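Local coordinates for glycosyl hydrolases family 2, sugar binding domain protein (Bacteroides uniformis str. 3978 T3 ii, PDB 6D1P) that is a beta-glucuronidase of glycosyl hydrolase family 2, probably cleaving O-glycosidic bonds to release glucuronic acid from its conjugates, at residues P606-Y611 with Y626-P631. Residues are numbered along the deposited sequence; the frame is centred on the assembly and turned at random.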
loop_
_atom_site.group_PDB
_atom_site.type_symbol
_atom_site.label_atom_id
_atom_site.label_comp_id
_atom_site.label_asym_id
_atom_site.label_seq_id
_atom_site.Cartn_x
_atom_site.Cartn_y
_atom_site.Cartn_z
ATOM N N PRO A 606 3.459 -8.808 -30.795
ATOM C CA PRO A 606 4.175 -10.054 -31.113
ATOM C C PRO A 606 5.689 -9.907 -31.085
ATOM O O PRO A 606 6.250 -8.943 -31.608
ATOM C CB PRO A 606 3.684 -10.393 -32.527
ATOM C CG PRO A 606 2.342 -9.701 -32.637
ATOM C CD PRO A 606 2.433 -8.468 -31.795
ATOM N N LYS A 607 6.348 -10.878 -30.451
ATOM C CA LYS A 607 7.767 -11.098 -30.670
ATOM C C LYS A 607 7.963 -11.816 -32.003
ATOM O O LYS A 607 7.017 -12.322 -32.606
ATOM C CB LYS A 607 8.380 -11.940 -29.543
ATOM C CG LYS A 607 8.085 -11.463 -28.120
ATOM C CD LYS A 607 8.821 -12.324 -27.103
ATOM C CE LYS A 607 8.406 -11.984 -25.669
ATOM N NZ LYS A 607 8.917 -12.936 -24.615
ATOM N N GLU A 608 9.209 -11.887 -32.455
ATOM C CA GLU A 608 9.461 -12.568 -33.720
ATOM C C GLU A 608 9.371 -14.084 -33.597
ATOM O O GLU A 608 9.247 -14.773 -34.619
ATOM C CB GLU A 608 10.814 -12.123 -34.277
ATOM C CG GLU A 608 10.918 -10.585 -34.310
ATOM C CD GLU A 608 11.748 -10.044 -35.462
ATOM O OE1 GLU A 608 11.592 -10.521 -36.629
ATOM O OE2 GLU A 608 12.568 -9.146 -35.194
ATOM N N SER A 609 9.369 -14.616 -32.379
ATOM C CA SER A 609 9.114 -16.036 -32.201
ATOM C C SER A 609 7.671 -16.405 -32.499
ATOM O O SER A 609 7.399 -17.573 -32.786
ATOM C CB SER A 609 9.450 -16.445 -30.780
ATOM O OG SER A 609 8.839 -15.540 -29.870
ATOM N N TYR A 610 6.733 -15.451 -32.406
ATOM C CA TYR A 610 5.348 -15.746 -32.766
ATOM C C TYR A 610 5.245 -16.268 -34.205
ATOM O O TYR A 610 4.378 -17.095 -34.501
ATOM C CB TYR A 610 4.483 -14.492 -32.575
ATOM C CG TYR A 610 3.033 -14.616 -33.050
ATOM C CD1 TYR A 610 2.675 -14.308 -34.372
ATOM C CD2 TYR A 610 2.017 -15.012 -32.176
ATOM C CE1 TYR A 610 1.340 -14.406 -34.809
ATOM C CE2 TYR A 610 0.684 -15.123 -32.607
ATOM C CZ TYR A 610 0.356 -14.819 -33.931
ATOM O OH TYR A 610 -0.957 -14.920 -34.356
ATOM N N TYR A 611 6.131 -15.806 -35.099
ATOM C CA TYR A 611 6.105 -16.192 -36.511
ATOM C C TYR A 611 6.795 -17.524 -36.747
ATOM O O TYR A 611 6.461 -18.228 -37.709
ATOM C CB TYR A 611 6.754 -15.092 -37.359
ATOM C CG TYR A 611 6.065 -13.767 -37.102
ATOM C CD1 TYR A 611 4.814 -13.517 -37.650
ATOM C CD2 TYR A 611 6.620 -12.803 -36.257
ATOM C CE1 TYR A 611 4.146 -12.350 -37.402
ATOM C CE2 TYR A 611 5.939 -11.604 -35.999
ATOM C CZ TYR A 611 4.699 -11.400 -36.576
ATOM O OH TYR A 611 3.971 -10.268 -36.374
ATOM N N TYR A 626 13.110 -12.688 -40.303
ATOM C CA TYR A 626 13.518 -12.487 -38.927
ATOM C C TYR A 626 14.409 -11.253 -38.840
ATOM O O TYR A 626 15.468 -11.194 -39.472
ATOM C CB TYR A 626 14.220 -13.732 -38.381
ATOM C CG TYR A 626 14.925 -13.478 -37.075
ATOM C CD1 TYR A 626 14.284 -12.806 -36.028
ATOM C CD2 TYR A 626 16.241 -13.878 -36.886
ATOM C CE1 TYR A 626 14.946 -12.554 -34.834
ATOM C CE2 TYR A 626 16.901 -13.639 -35.697
ATOM C CZ TYR A 626 16.246 -12.981 -34.677
ATOM O OH TYR A 626 16.914 -12.735 -33.499
ATOM N N GLY A 627 13.980 -10.269 -38.046
ATOM C CA GLY A 627 14.787 -9.092 -37.801
ATOM C C GLY A 627 14.034 -7.776 -37.878
ATOM O O GLY A 627 14.664 -6.723 -37.893
ATOM N N HIS A 628 12.701 -7.810 -37.929
ATOM C CA HIS A 628 11.925 -6.574 -37.890
ATOM C C HIS A 628 12.281 -5.723 -36.672
ATOM O O HIS A 628 12.290 -4.486 -36.747
ATOM C CB HIS A 628 10.433 -6.889 -37.867
ATOM C CG HIS A 628 9.865 -7.282 -39.189
ATOM N ND1 HIS A 628 9.043 -6.451 -39.917
ATOM C CD2 HIS A 628 9.970 -8.428 -39.901
ATOM C CE1 HIS A 628 8.675 -7.061 -41.027
ATOM N NE2 HIS A 628 9.223 -8.263 -41.042
ATOM N N SER A 629 12.552 -6.366 -35.530
ATOM C CA SER A 629 12.914 -5.665 -34.307
ATOM C C SER A 629 14.418 -5.686 -34.054
ATOM O O SER A 629 14.855 -5.473 -32.918
ATOM C CB SER A 629 12.154 -6.247 -33.109
ATOM O OG SER A 629 12.640 -7.534 -32.729
ATOM N N TRP A 630 15.221 -5.915 -35.092
ATOM C CA TRP A 630 16.679 -5.981 -34.972
ATOM C C TRP A 630 17.265 -4.866 -35.834
ATOM O O TRP A 630 17.503 -5.059 -37.038
ATOM C CB TRP A 630 17.178 -7.368 -35.380
ATOM C CG TRP A 630 18.620 -7.652 -35.094
ATOM C CD1 TRP A 630 19.594 -6.750 -34.760
ATOM C CD2 TRP A 630 19.260 -8.941 -35.127
ATOM N NE1 TRP A 630 20.798 -7.397 -34.580
ATOM C CE2 TRP A 630 20.617 -8.742 -34.795
ATOM C CE3 TRP A 630 18.812 -10.242 -35.401
ATOM C CZ2 TRP A 630 21.531 -9.793 -34.736
ATOM C CZ3 TRP A 630 19.718 -11.285 -35.321
ATOM C CH2 TRP A 630 21.062 -11.055 -35.003
ATOM N N PRO A 631 17.507 -3.668 -35.257
ATOM C CA PRO A 631 17.826 -2.497 -36.088
ATOM C C PRO A 631 19.277 -2.440 -36.546
ATOM O O PRO A 631 19.578 -1.870 -37.604
ATOM C CB PRO A 631 17.498 -1.308 -35.168
ATOM C CG PRO A 631 17.207 -1.922 -33.756
ATOM C CD PRO A 631 17.570 -3.359 -33.813
#
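A type I beta turn, Gly-627 to Trp-630, is held by one buried carboxylate, that of Glu-608 in the segment 606-611, which runs into helix 609-617. Glutamate suits the place because its two oxygens accept from several N-H groups of the turn at once. Glu-608 OE1 takes the N-H of Gly-627 (N to OE1 2.8 Å), nearly straight at 172°, on its syn side, and more weakly that of His-628. Glu-608 OE2 receives the Ser-629 hydroxyl OG (2.9 Å) on its anti lone pair, while Ser-629 N, 2.8 Å from Glu-608 OE2, comes from above the carboxylate plane. With CG anti to the carbonyl carbon (chi1 -51°) and a bend at chi2, the glutamate chain reaches across to the turn. The edge of the Tyr-626 ring lies against the chain, Tyr-626 CD1 being 3.9 Å from Glu-608 CB. Glycine suits position Gly-627 because at its positive phi a side chain would press on the carbonyl O of Tyr-626. A glutamine in place of Glu-608 would probably leave one of these N-H donors facing an amide NH2 and remove the negative charge the turn gathers round. His-624, in strand 623-625, also hydrogen-bonds Glu-608 OE1 through NE2, and Ser-629 OG has a second partner in His-522. Tyr-626 packs on helix 550-564 through Ile-554, and the turn leads into strand 632-634, so the contact joins the last helix of the TIM barrel region to the beta-sheet domain that follows.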